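Local coordinates for 3-hydroxyacyl-CoA dehydrogenase (Brucella suis, PDB 4O5O), which probably catalyses the NAD-dependent oxidation of 3-hydroxyacyl-CoA to 3-ketoacyl-CoA, as a member of the short-chain dehydrogenase family, at residues B[178-183]-B[194-199]; B[235-240]-B[252-257]; B[99-104]-B[108-113]; B[28-33]-B[40-45]; B[155-160]-B[258-263]. One frame throughout, in Å; residues are numbered along the deposited sequence.

Contact 1 of 5, residues B[178-183]-B[194-199]; sequences AMTLPV and VMTIAP
T180 and T196 meet hydroxyl to hydroxyl where helix 167-187 packs on strand 192-199 of the Rossmann-type sheet. The local axes run nearly antiparallel (167°), 7.8 Å apart at the closest, as expected of a helix followed by the next parallel strand of an alpha/beta fold. The two threonines lie slantwise to one another, and OG1 of T196 donates to OG1 of T180 at 2.7 Å. T180 OG1 is in turn hydrogen-bonded to the carbonyl of A177 one turn earlier, so this buried hydroxyl links the helix backbone to the strand. Its torsion (chi1 -48°) sets OG1 beside the backbone N and sends CG2 to the opposite side, anti to that nitrogen, where the methyl rests 3.5 Å from V194 O and 4.0 Å from M195 CA. V251 on the adjoining strand packs against both threonines. One turn along the helix the interface becomes wholly apolar. V183 comes down on V194 with the two branched side chains at about a right angle, while L130 of helix 112-137 lies against V183. The closest meeting of the valines is between V183 CG1 and V194 CG2, at 3.8 Å.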
# COMPACT_ATOMS: atom_id res chain seq x y z
N ALA B 178 3.14 5.54 9.17
CA ALA B 178 2.86 4.25 9.84
C ALA B 178 2.30 4.40 11.24
O ALA B 178 1.64 3.51 11.72
CB ALA B 178 4.09 3.34 9.85
N MET B 179 2.63 5.50 11.91
CA MET B 179 2.11 5.84 13.23
C MET B 179 0.62 6.12 13.24
O MET B 179 -0.01 6.07 14.30
CB MET B 179 2.73 7.16 13.76
CG MET B 179 4.12 7.11 14.24
SD MET B 179 4.29 8.45 15.40
CE MET B 179 4.18 10.02 14.53
N THR B 180 0.09 6.56 12.10
CA THR B 180 -1.26 7.13 12.09
C THR B 180 -2.24 6.12 12.73
O THR B 180 -3.06 6.49 13.58
CB THR B 180 -1.70 7.50 10.68
OG1 THR B 180 -0.67 8.23 10.02
CG2 THR B 180 -2.96 8.31 10.69
N LEU B 181 -2.22 4.87 12.27
CA LEU B 181 -3.17 3.87 12.75
C LEU B 181 -3.09 3.52 14.23
O LEU B 181 -4.12 3.61 14.91
CB LEU B 181 -3.14 2.62 11.87
CG LEU B 181 -4.13 1.54 12.23
CD1 LEU B 181 -5.57 2.03 12.06
CD2 LEU B 181 -3.82 0.29 11.41
N PRO B 182 -1.92 3.15 14.77
CA PRO B 182 -1.88 2.83 16.18
C PRO B 182 -2.24 4.00 17.06
O PRO B 182 -2.84 3.81 18.13
CB PRO B 182 -0.41 2.39 16.41
CG PRO B 182 0.36 2.89 15.22
CD PRO B 182 -0.65 2.82 14.09
N VAL B 183 -1.88 5.22 16.65
CA VAL B 183 -2.26 6.39 17.43
C VAL B 183 -3.77 6.65 17.33
O VAL B 183 -4.42 6.85 18.34
CB VAL B 183 -1.42 7.61 17.04
CG1 VAL B 183 -1.86 8.85 17.80
CG2 VAL B 183 0.04 7.35 17.31
N VAL B 194 -6.93 11.09 14.23
CA VAL B 194 -5.56 11.24 13.80
C VAL B 194 -5.51 10.89 12.33
O VAL B 194 -5.88 9.77 11.93
CB VAL B 194 -4.61 10.32 14.60
CG1 VAL B 194 -3.17 10.59 14.23
CG2 VAL B 194 -4.82 10.50 16.10
N MET B 195 -5.06 11.87 11.54
CA MET B 195 -4.95 11.76 10.10
C MET B 195 -3.62 12.25 9.62
O MET B 195 -2.96 13.05 10.29
CB MET B 195 -6.02 12.62 9.43
CG MET B 195 -7.41 12.02 9.46
SD MET B 195 -7.60 10.62 8.38
CE MET B 195 -7.16 11.33 6.79
N THR B 196 -3.24 11.80 8.43
CA THR B 196 -1.98 12.22 7.81
C THR B 196 -2.22 12.61 6.38
O THR B 196 -2.97 11.96 5.67
CB THR B 196 -0.95 11.08 7.90
OG1 THR B 196 -0.68 10.88 9.29
CG2 THR B 196 0.36 11.40 7.18
N ILE B 197 -1.60 13.72 5.96
CA ILE B 197 -1.56 14.12 4.56
C ILE B 197 -0.16 13.85 4.04
O ILE B 197 0.82 14.20 4.73
CB ILE B 197 -1.90 15.61 4.36
CG1 ILE B 197 -3.31 15.96 4.87
CG2 ILE B 197 -1.74 16.03 2.91
CD1 ILE B 197 -3.63 17.44 5.01
N ALA B 198 -0.05 13.25 2.86
CA ALA B 198 1.21 13.02 2.18
C ALA B 198 1.28 13.95 0.97
O ALA B 198 0.80 13.60 -0.13
CB ALA B 198 1.33 11.54 1.78
N PRO B 199 1.87 15.14 1.16
CA PRO B 199 1.95 16.03 0.01
C PRO B 199 2.91 15.59 -1.08
O PRO B 199 3.95 14.99 -0.78
CB PRO B 199 2.42 17.36 0.61
CG PRO B 199 2.37 17.22 2.08
CD PRO B 199 2.42 15.75 2.37

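Contact 2 of 5, residues B[235-240]-B[252-257]; sequences AALVHH and IRLDGA
Of residues 235-240, L237 alone reaches I252 and L254, where helix 231-243 packs on strand 251-254, the last alpha-beta step of the Rossmann-type fold. The tight part gathers round a single methyl. L237 CD2 sits 3.9 Å from I252 CG2, where the two side chains pass at a slant, and 4.1 Å from L254 CD2, which it meets end on. Both leucines hold CG anti to the backbone N (chi1 179° and -178°), which stretches each chain across the gap toward the other. I197 of the neighbouring strand touches both and completes this greasy layer. The more open side of the helix carries A236 and H239, both partly exposed. H240, by contrast, is buried, its ring stacked on H240 of the third subunit. Past L254 the chain turns off from the helix; polar bonds within 252-257 brace the turn, and R253 NH2 also pairs with D161. R253 grips one carboxylate oxygen side-on: NE reaches D255 OD2 at 2.8 Å nearly in the guanidinium plane, and NH2 reaches it at 3.2 Å. The other oxygen closes an Asx turn, with A257 N donating to D255 OD1 at 3.0 Å from above the carboxylate plane.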
# COMPACT_ATOMS: atom_id res chain seq x y z
N ALA B 235 -3.81 23.36 2.84
CA ALA B 235 -4.64 23.89 3.93
C ALA B 235 -6.12 23.59 3.73
O ALA B 235 -6.84 23.36 4.71
CB ALA B 235 -4.43 25.39 4.10
N ALA B 236 -6.59 23.59 2.48
CA ALA B 236 -7.98 23.23 2.19
C ALA B 236 -8.29 21.78 2.56
O ALA B 236 -9.36 21.48 3.11
CB ALA B 236 -8.28 23.47 0.72
N LEU B 237 -7.34 20.87 2.31
CA LEU B 237 -7.52 19.48 2.73
C LEU B 237 -7.52 19.37 4.26
O LEU B 237 -8.30 18.61 4.83
CB LEU B 237 -6.47 18.59 2.06
CG LEU B 237 -6.55 17.10 2.43
CD1 LEU B 237 -7.94 16.53 2.13
CD2 LEU B 237 -5.47 16.28 1.75
N VAL B 238 -6.63 20.12 4.91
CA VAL B 238 -6.64 20.15 6.38
C VAL B 238 -8.03 20.58 6.87
O VAL B 238 -8.63 19.96 7.76
CB VAL B 238 -5.57 21.13 6.91
CG1 VAL B 238 -5.79 21.43 8.40
CG2 VAL B 238 -4.17 20.57 6.64
N HIS B 239 -8.56 21.62 6.26
CA HIS B 239 -9.89 22.11 6.65
C HIS B 239 -10.95 21.00 6.47
O HIS B 239 -11.79 20.79 7.36
CB HIS B 239 -10.21 23.32 5.77
CG HIS B 239 -11.38 24.13 6.23
ND1 HIS B 239 -11.65 25.39 5.73
CD2 HIS B 239 -12.29 23.91 7.21
CE1 HIS B 239 -12.73 25.87 6.33
NE2 HIS B 239 -13.13 25.00 7.23
N HIS B 240 -10.90 20.28 5.34
CA HIS B 240 -11.86 19.21 5.09
C HIS B 240 -11.74 18.09 6.13
O HIS B 240 -12.73 17.56 6.57
CB HIS B 240 -11.72 18.61 3.67
CG HIS B 240 -12.78 17.62 3.39
ND1 HIS B 240 -14.11 17.97 3.38
CD2 HIS B 240 -12.75 16.27 3.26
CE1 HIS B 240 -14.85 16.90 3.18
NE2 HIS B 240 -14.06 15.85 3.14
N ILE B 252 -3.63 10.47 3.30
CA ILE B 252 -4.13 10.93 2.00
C ILE B 252 -3.03 11.58 1.17
O ILE B 252 -2.41 12.56 1.62
CB ILE B 252 -5.23 11.98 2.19
CG1 ILE B 252 -6.39 11.40 3.01
CG2 ILE B 252 -5.72 12.52 0.85
CD1 ILE B 252 -7.47 12.39 3.34
N ARG B 253 -2.81 11.05 -0.03
CA ARG B 253 -1.86 11.63 -0.97
C ARG B 253 -2.51 12.85 -1.62
O ARG B 253 -3.63 12.76 -2.13
CB ARG B 253 -1.47 10.63 -2.05
CG ARG B 253 -0.79 9.41 -1.50
CD ARG B 253 -0.52 8.40 -2.59
NE ARG B 253 0.52 8.88 -3.47
CZ ARG B 253 1.52 8.15 -3.93
NH1 ARG B 253 1.58 6.84 -3.68
NH2 ARG B 253 2.42 8.75 -4.67
N LEU B 254 -1.79 13.97 -1.58
CA LEU B 254 -2.22 15.21 -2.20
C LEU B 254 -1.13 15.63 -3.18
O LEU B 254 -0.17 16.32 -2.80
CB LEU B 254 -2.48 16.25 -1.13
CG LEU B 254 -3.00 17.59 -1.60
CD1 LEU B 254 -4.41 17.49 -2.17
CD2 LEU B 254 -2.94 18.62 -0.48
N ASP B 255 -1.22 15.14 -4.40
CA ASP B 255 -0.02 15.05 -5.23
C ASP B 255 -0.24 15.11 -6.72
O ASP B 255 0.72 14.90 -7.48
CB ASP B 255 0.80 13.80 -4.83
CG ASP B 255 0.11 12.48 -5.16
OD1 ASP B 255 -0.96 12.51 -5.85
OD2 ASP B 255 0.63 11.42 -4.72
N GLY B 256 -1.45 15.38 -7.20
CA GLY B 256 -1.61 15.53 -8.68
C GLY B 256 -1.33 14.24 -9.47
O GLY B 256 -1.00 14.29 -10.67
N ALA B 257 -1.41 13.09 -8.78
CA ALA B 257 -1.07 11.77 -9.34
C ALA B 257 0.41 11.56 -9.60
O ALA B 257 0.80 10.63 -10.32
CB ALA B 257 -1.92 11.43 -10.58

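Contact 3 of 5, residues B[99-104]-B[108-113]; sequences PGEKVL and GAHKLE. With EDO (1,2-ethanediol), chain D.
V103 O is approached by two neighbours on the facing segment 108-113: H110 N donates to it at 2.8 Å in a nearly straight bond (166°), and the CA-H of A109 comes in beside it, with A109 CA at 3.3 Å. Next to this backbone link, E101 and H110 stack. The glutamate stays extended, with CG anti to the backbone N (chi1 -174°), which carries its carboxylate over one face of the imidazole; the planes are 11° apart and CD lies 3.5 Å above the ring centre. E101 CG adds a CH-pi contact, 3.8 Å from the ring centroid. E101 OE2 then accepts from K111 N at 2.9 Å, while OE1 bonds to T114 in the first turn of the helix. The ring's rotation is fixed at both nitrogens: H110 ND1 donates to K111 O at 2.8 Å, close to the ring plane, and NE2 bonds a water that also reaches E101 O. E186 of the second subunit bonds the backbone nitrogens of V103 and L104, and F127 of that subunit meets the H110 ring edge-to-face. K111 is the N-cap of helix 112-137. The non-hydrogen-bonded pair L104-A109 belongs to a short antiparallel beta hairpin, strands 104-105 and 108-109, whose base the E101-H110 stack adjoins.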
# COMPACT_ATOMS: atom_id res chain seq x y z
N PRO B 99 16.16 17.25 3.25
CA PRO B 99 17.43 17.21 2.57
C PRO B 99 17.53 16.00 1.64
O PRO B 99 16.72 15.05 1.72
CB PRO B 99 18.43 17.11 3.72
CG PRO B 99 17.69 16.33 4.76
CD PRO B 99 16.24 16.73 4.63
N GLY B 100 18.45 16.11 0.69
CA GLY B 100 18.88 14.99 -0.14
C GLY B 100 20.31 14.65 0.17
O GLY B 100 21.16 15.54 0.28
N GLU B 101 20.58 13.38 0.37
CA GLU B 101 21.95 12.94 0.62
C GLU B 101 22.01 11.46 0.26
O GLU B 101 21.18 10.66 0.71
CB GLU B 101 22.32 13.14 2.10
CG GLU B 101 23.80 12.82 2.37
CD GLU B 101 24.22 13.10 3.82
OE1 GLU B 101 23.39 13.67 4.58
OE2 GLU B 101 25.37 12.75 4.19
N LYS B 102 22.93 11.10 -0.62
CA LYS B 102 23.09 9.73 -1.01
C LYS B 102 23.61 8.85 0.12
O LYS B 102 24.41 9.30 0.96
CB LYS B 102 24.05 9.63 -2.19
CG LYS B 102 23.44 10.15 -3.47
CD LYS B 102 24.40 9.95 -4.62
CE LYS B 102 23.84 10.54 -5.90
NZ LYS B 102 24.73 10.14 -7.02
N VAL B 103 23.20 7.58 0.10
CA VAL B 103 23.77 6.57 0.98
C VAL B 103 25.29 6.50 0.76
O VAL B 103 26.06 6.46 1.72
CB VAL B 103 23.13 5.21 0.74
CG1 VAL B 103 23.79 4.13 1.60
CG2 VAL B 103 21.64 5.26 1.04
N LEU B 104 25.71 6.48 -0.51
CA LEU B 104 27.14 6.44 -0.89
C LEU B 104 27.43 7.67 -1.75
O LEU B 104 27.03 7.74 -2.91
CB LEU B 104 27.49 5.15 -1.62
CG LEU B 104 27.27 3.86 -0.86
CD1 LEU B 104 27.67 2.69 -1.75
CD2 LEU B 104 28.04 3.81 0.44
N GLY B 108 32.05 10.08 0.74
CA GLY B 108 31.87 9.01 1.73
C GLY B 108 30.41 8.65 1.96
O GLY B 108 29.51 9.15 1.29
N ALA B 109 30.21 7.75 2.91
CA ALA B 109 28.88 7.31 3.25
C ALA B 109 28.07 8.47 3.84
O ALA B 109 28.61 9.38 4.47
CB ALA B 109 28.93 6.15 4.24
N HIS B 110 26.75 8.41 3.66
CA HIS B 110 25.81 9.34 4.27
C HIS B 110 26.21 9.56 5.71
O HIS B 110 26.47 8.59 6.42
CB HIS B 110 24.42 8.68 4.22
CG HIS B 110 23.24 9.57 4.47
ND1 HIS B 110 23.03 10.27 5.64
CD2 HIS B 110 22.11 9.75 3.74
CE1 HIS B 110 21.87 10.91 5.57
NE2 HIS B 110 21.27 10.57 4.45
N LYS B 111 26.20 10.80 6.17
CA LYS B 111 26.53 11.06 7.58
C LYS B 111 25.46 10.49 8.49
O LYS B 111 24.26 10.54 8.17
CB LYS B 111 26.69 12.56 7.85
CG LYS B 111 27.85 13.20 7.09
CD LYS B 111 29.19 12.76 7.65
CE LYS B 111 30.33 13.65 7.14
NZ LYS B 111 30.69 13.36 5.72
N LEU B 112 25.87 9.89 9.59
CA LEU B 112 24.87 9.44 10.54
C LEU B 112 24.14 10.61 11.19
O LEU B 112 22.94 10.56 11.45
CB LEU B 112 25.50 8.51 11.56
CG LEU B 112 24.54 7.78 12.50
CD1 LEU B 112 23.55 6.94 11.69
CD2 LEU B 112 25.28 6.94 13.51
N GLU B 113 24.86 11.70 11.40
CA GLU B 113 24.30 12.85 12.10
C GLU B 113 23.15 13.52 11.31
O GLU B 113 22.18 14.00 11.89
CB GLU B 113 25.43 13.88 12.41
CG GLU B 113 26.59 13.38 13.29
CD GLU B 113 27.77 12.70 12.55
OE1 GLU B 113 27.62 12.13 11.44
OE2 GLU B 113 28.87 12.71 13.15
C1 EDO D . 29.47 8.13 -5.47
O1 EDO D . 28.23 8.78 -5.18
C2 EDO D . 29.20 6.75 -6.05
O2 EDO D . 28.57 5.90 -5.08
O HOH W 1 18.97 10.85 2.91
O HOH W 2 26.58 10.93 0.75

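Contact 4 of 5, residues B[28-33]-B[40-45]; sequences AVSKMA and VVLLDV. With EDO (1,2-ethanediol), chain E.
Helix 28-33 lies on strand 40-44 with the two directions almost opposed (170°) and the local axes 9.2 Å apart at their closest, S30 and V40 having the nearest CA atoms, at 6.3 Å. The helix turns small side chains, S30 and A33, to the strand. V40 answers both with its two branches. Its CG1 stands anti to the backbone N (chi1 -179°) and turns toward the serine, coming 3.8 Å from S30 OG; its CG2, on the other branch, touches A33 CB at 3.7 Å and lies 3.8 Å from S30 O. S30 and V40 are each modelled in two conformers, so these details hold for one of them. L42, two residues further on the same strand, brings its branch point to the serine: L42 CG is 3.7 Å from S30 OG, with CD2 a little further off. The hydroxyl therefore sits among carbon atoms, and its polar need is met inside the helix, by the carbonyl of G26 one turn earlier. Further along, D44 OD2 accepts from the backbone N of G22 in the glycine-rich turn, whose sequence resembles the nucleotide-binding loop of Rossmann folds. The contact thus closes the first beta-alpha-beta unit, strand 15-19, helix 24-35, strand 39-44: I18 of strand 15-19 packs on S30 and V40, F63 of strand 61-65 touches L42, and the helix's V29 and M32 lie against helix 231-243.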
# COMPACT_ATOMS: atom_id res chain seq x y z
N ALA B 28 0.26 28.51 5.52
CA ALA B 28 -1.00 28.44 4.78
C ALA B 28 -2.11 27.90 5.66
O ALA B 28 -3.25 28.38 5.61
CB ALA B 28 -0.83 27.60 3.53
N VAL B 29 -1.81 26.91 6.50
CA VAL B 29 -2.80 26.40 7.44
C VAL B 29 -3.20 27.50 8.41
O VAL B 29 -4.38 27.66 8.72
CB VAL B 29 -2.32 25.13 8.18
CG1 VAL B 29 -3.38 24.65 9.15
CG2 VAL B 29 -2.02 24.04 7.19
N SER B 30 -2.23 28.27 8.89
CA SER B 30 -2.50 29.32 9.86
C SER B 30 -3.43 30.37 9.24
O SER B 30 -4.37 30.83 9.88
CB SER B 30 -1.17 29.95 10.29
OG SER B 30 -0.32 29.02 10.94
N LYS B 31 -3.18 30.73 7.99
CA LYS B 31 -4.01 31.75 7.28
C LYS B 31 -5.43 31.20 7.09
O LYS B 31 -6.43 31.89 7.34
CB LYS B 31 -3.37 32.13 5.95
CG LYS B 31 -4.13 33.15 5.12
CD LYS B 31 -3.41 33.51 3.81
CE LYS B 31 -4.23 34.51 2.97
NZ LYS B 31 -3.52 35.01 1.76
N MET B 32 -5.53 29.95 6.63
CA MET B 32 -6.83 29.31 6.45
C MET B 32 -7.64 29.30 7.75
O MET B 32 -8.82 29.67 7.76
CB MET B 32 -6.61 27.87 5.96
CG MET B 32 -7.86 27.02 5.81
SD MET B 32 -8.53 26.31 7.33
CE MET B 32 -7.21 25.22 7.83
N ALA B 33 -6.99 28.93 8.84
CA ALA B 33 -7.71 28.77 10.09
C ALA B 33 -8.22 30.13 10.61
O ALA B 33 -9.37 30.25 11.02
CB ALA B 33 -6.82 28.09 11.10
N VAL B 40 -5.25 30.69 16.35
CA VAL B 40 -4.06 29.94 15.95
C VAL B 40 -2.86 30.28 16.82
O VAL B 40 -2.56 31.45 17.08
CB VAL B 40 -3.63 30.22 14.50
CG1 VAL B 40 -2.41 29.40 14.15
CG2 VAL B 40 -4.77 29.93 13.54
N VAL B 41 -2.16 29.23 17.25
CA VAL B 41 -0.90 29.36 17.91
C VAL B 41 0.13 28.81 16.93
O VAL B 41 0.19 27.60 16.67
CB VAL B 41 -0.87 28.64 19.28
CG1 VAL B 41 0.48 28.82 19.94
CG2 VAL B 41 -1.96 29.21 20.18
N LEU B 42 0.91 29.73 16.37
CA LEU B 42 1.99 29.41 15.43
C LEU B 42 3.24 29.01 16.20
O LEU B 42 3.68 29.73 17.10
CB LEU B 42 2.31 30.62 14.55
CG LEU B 42 1.28 31.07 13.51
CD1 LEU B 42 0.17 31.89 14.13
CD2 LEU B 42 1.98 31.93 12.45
N LEU B 43 3.82 27.88 15.81
CA LEU B 43 5.06 27.35 16.39
C LEU B 43 6.09 27.19 15.28
O LEU B 43 5.78 26.65 14.21
CB LEU B 43 4.79 26.01 17.07
CG LEU B 43 3.64 25.92 18.07
CD1 LEU B 43 3.58 24.51 18.62
CD2 LEU B 43 3.84 26.91 19.21
N ASP B 44 7.32 27.69 15.51
CA ASP B 44 8.39 27.56 14.51
C ASP B 44 9.70 27.82 15.21
O ASP B 44 9.73 28.53 16.24
CB ASP B 44 8.16 28.54 13.33
CG ASP B 44 8.82 28.09 12.03
OD1 ASP B 44 10.06 27.89 12.01
OD2 ASP B 44 8.08 27.93 11.02
N VAL B 45 10.79 27.24 14.70
CA VAL B 45 12.12 27.68 15.17
C VAL B 45 12.54 29.02 14.61
O VAL B 45 13.42 29.68 15.17
CB VAL B 45 13.28 26.71 14.87
CG1 VAL B 45 13.32 25.62 15.89
CG2 VAL B 45 13.23 26.18 13.45
C1 EDO E . 15.35 32.35 14.33
O1 EDO E . 15.22 32.12 15.75
C2 EDO E . 15.75 33.78 13.97
O2 EDO E . 14.64 34.49 13.43

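Contact 5 of 5, residues B[155-160]-B[258-263]; sequences ASVAAF and LRMAAK
Apolar contacts alone join V157 and A158 to L258 and M260, bringing the C-terminal tail over the chain that follows strand 149-154. The methionine does most of this work. M260 bends at chi3 (-64°), which folds its methyl back onto the start of the short helix 158-161: CE lies 3.8 Å from V157 CG2, 3.8 Å from A158 CA and 4.1 Å from A158 CB. V157 and M260 approach at a slant. Because chi1 of V157 is -66°, its CG2 takes the place between the backbone N and the carbonyl carbon, and from there it meets both M260 CE and, at 4.2 Å, L258 CD2. Each segment also has internal hydrogen bonds. S156 OG accepts from A158 N at 2.9 Å in a nearly straight bond (168°), a cap on the turn that begins the helix. In the tail, R259 NH1 donates to L258 O at 3.0 Å, the arginine curling back on its own chain with the donor well above the carbonyl plane. Between subunits, M260 O is bonded by R185 of the second subunit, and R259 NH2 by the G249 carbonyl of the third. S156 packs against Y169 and K173, a grouping consistent with the Ser-Tyr-Lys active site of short-chain dehydrogenases, so the tail lies on the segment that probably carries the serine of that site.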
# COMPACT_ATOMS: atom_id res chain seq x y z
N ALA B 155 3.14 13.69 6.15
CA ALA B 155 4.13 12.75 5.64
C ALA B 155 4.69 13.33 4.36
O ALA B 155 5.08 14.51 4.36
CB ALA B 155 3.53 11.36 5.48
N SER B 156 4.71 12.57 3.28
CA SER B 156 5.19 13.03 1.97
C SER B 156 4.96 11.89 1.01
O SER B 156 4.99 10.72 1.41
CB SER B 156 6.71 13.30 2.00
OG SER B 156 7.24 13.57 0.70
N VAL B 157 4.83 12.20 -0.27
CA VAL B 157 4.95 11.16 -1.27
C VAL B 157 6.26 10.36 -1.18
O VAL B 157 6.31 9.24 -1.65
CB VAL B 157 4.74 11.68 -2.70
CG1 VAL B 157 3.29 12.14 -2.88
CG2 VAL B 157 5.75 12.75 -3.04
N ALA B 158 7.28 10.94 -0.57
CA ALA B 158 8.55 10.23 -0.37
C ALA B 158 8.38 9.02 0.53
O ALA B 158 9.22 8.12 0.49
CB ALA B 158 9.61 11.16 0.18
N ALA B 159 7.29 8.96 1.28
CA ALA B 159 6.96 7.75 2.09
C ALA B 159 6.59 6.56 1.20
O ALA B 159 6.59 5.46 1.70
CB ALA B 159 5.82 8.04 3.06
N PHE B 160 6.26 6.83 -0.07
CA PHE B 160 5.77 5.84 -1.02
C PHE B 160 6.74 5.62 -2.18
O PHE B 160 6.93 4.50 -2.60
CB PHE B 160 4.39 6.27 -1.59
CG PHE B 160 3.31 6.40 -0.55
CD1 PHE B 160 2.67 5.29 -0.07
CD2 PHE B 160 2.95 7.64 -0.05
CE1 PHE B 160 1.68 5.41 0.90
CE2 PHE B 160 1.97 7.76 0.92
CZ PHE B 160 1.34 6.64 1.40
N LEU B 258 1.25 12.40 -9.00
CA LEU B 258 2.70 12.21 -9.11
C LEU B 258 3.12 10.84 -8.58
O LEU B 258 2.68 10.41 -7.50
CB LEU B 258 3.40 13.28 -8.27
CG LEU B 258 4.91 13.19 -8.05
CD1 LEU B 258 5.65 13.39 -9.33
CD2 LEU B 258 5.37 14.16 -6.99
N ARG B 259 3.99 10.19 -9.34
CA ARG B 259 4.72 9.01 -8.86
C ARG B 259 6.20 9.26 -9.12
O ARG B 259 6.67 9.11 -10.23
CB ARG B 259 4.24 7.72 -9.53
CG ARG B 259 2.79 7.38 -9.23
CD ARG B 259 2.55 7.05 -7.76
NE ARG B 259 1.20 6.62 -7.45
CZ ARG B 259 0.16 7.41 -7.23
NH1 ARG B 259 0.24 8.72 -7.30
NH2 ARG B 259 -1.01 6.85 -6.90
N MET B 260 6.96 9.65 -8.10
CA MET B 260 8.30 10.14 -8.36
C MET B 260 9.18 9.04 -8.93
O MET B 260 9.23 7.93 -8.41
CB MET B 260 8.95 10.68 -7.09
CG MET B 260 8.27 11.91 -6.50
SD MET B 260 9.20 12.62 -5.15
CE MET B 260 9.15 11.32 -3.92
N ALA B 261 9.93 9.41 -9.93
CA ALA B 261 10.96 8.58 -10.50
C ALA B 261 12.19 8.57 -9.58
O ALA B 261 12.32 9.35 -8.66
CB ALA B 261 11.34 9.12 -11.87
N ALA B 262 13.14 7.71 -9.88
CA ALA B 262 14.34 7.62 -9.07
C ALA B 262 15.15 8.92 -9.04
O ALA B 262 15.77 9.22 -8.04
CB ALA B 262 15.21 6.48 -9.57
N LYS B 263 15.14 9.65 -10.16
CA LYS B 263 15.87 10.92 -10.30
C LYS B 263 14.94 11.88 -11.04
O LYS B 263 15.14 13.10 -11.04
CB LYS B 263 17.20 10.77 -11.09
OXT LYS B 263 13.99 11.42 -11.67

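How the contacts relate
Contacts 1, 2 and 4 lie on the one parallel seven-stranded sheet. Contact 4 comes first along the chain, then contact 3; contact 5 closes a long loop that holds contacts 1 and 2. Contacts 1 and 2, with centres 13 Å apart, are joined by backbone bonds between neighbouring strands 192-199 and 251-254, while helices 24-35 and 231-243 pack together and tie contact 2 to contact 4. Contact 5 adjoins contact 1 through A155 and V157, and contact 2 through R253. Contact 3 stands apart, its centre about 32 Å from that of contact 4. Contacts 1, 3 and 5 all touch the second subunit, so the Rossmann-type core and its outlying hairpin both take part in the tetramer.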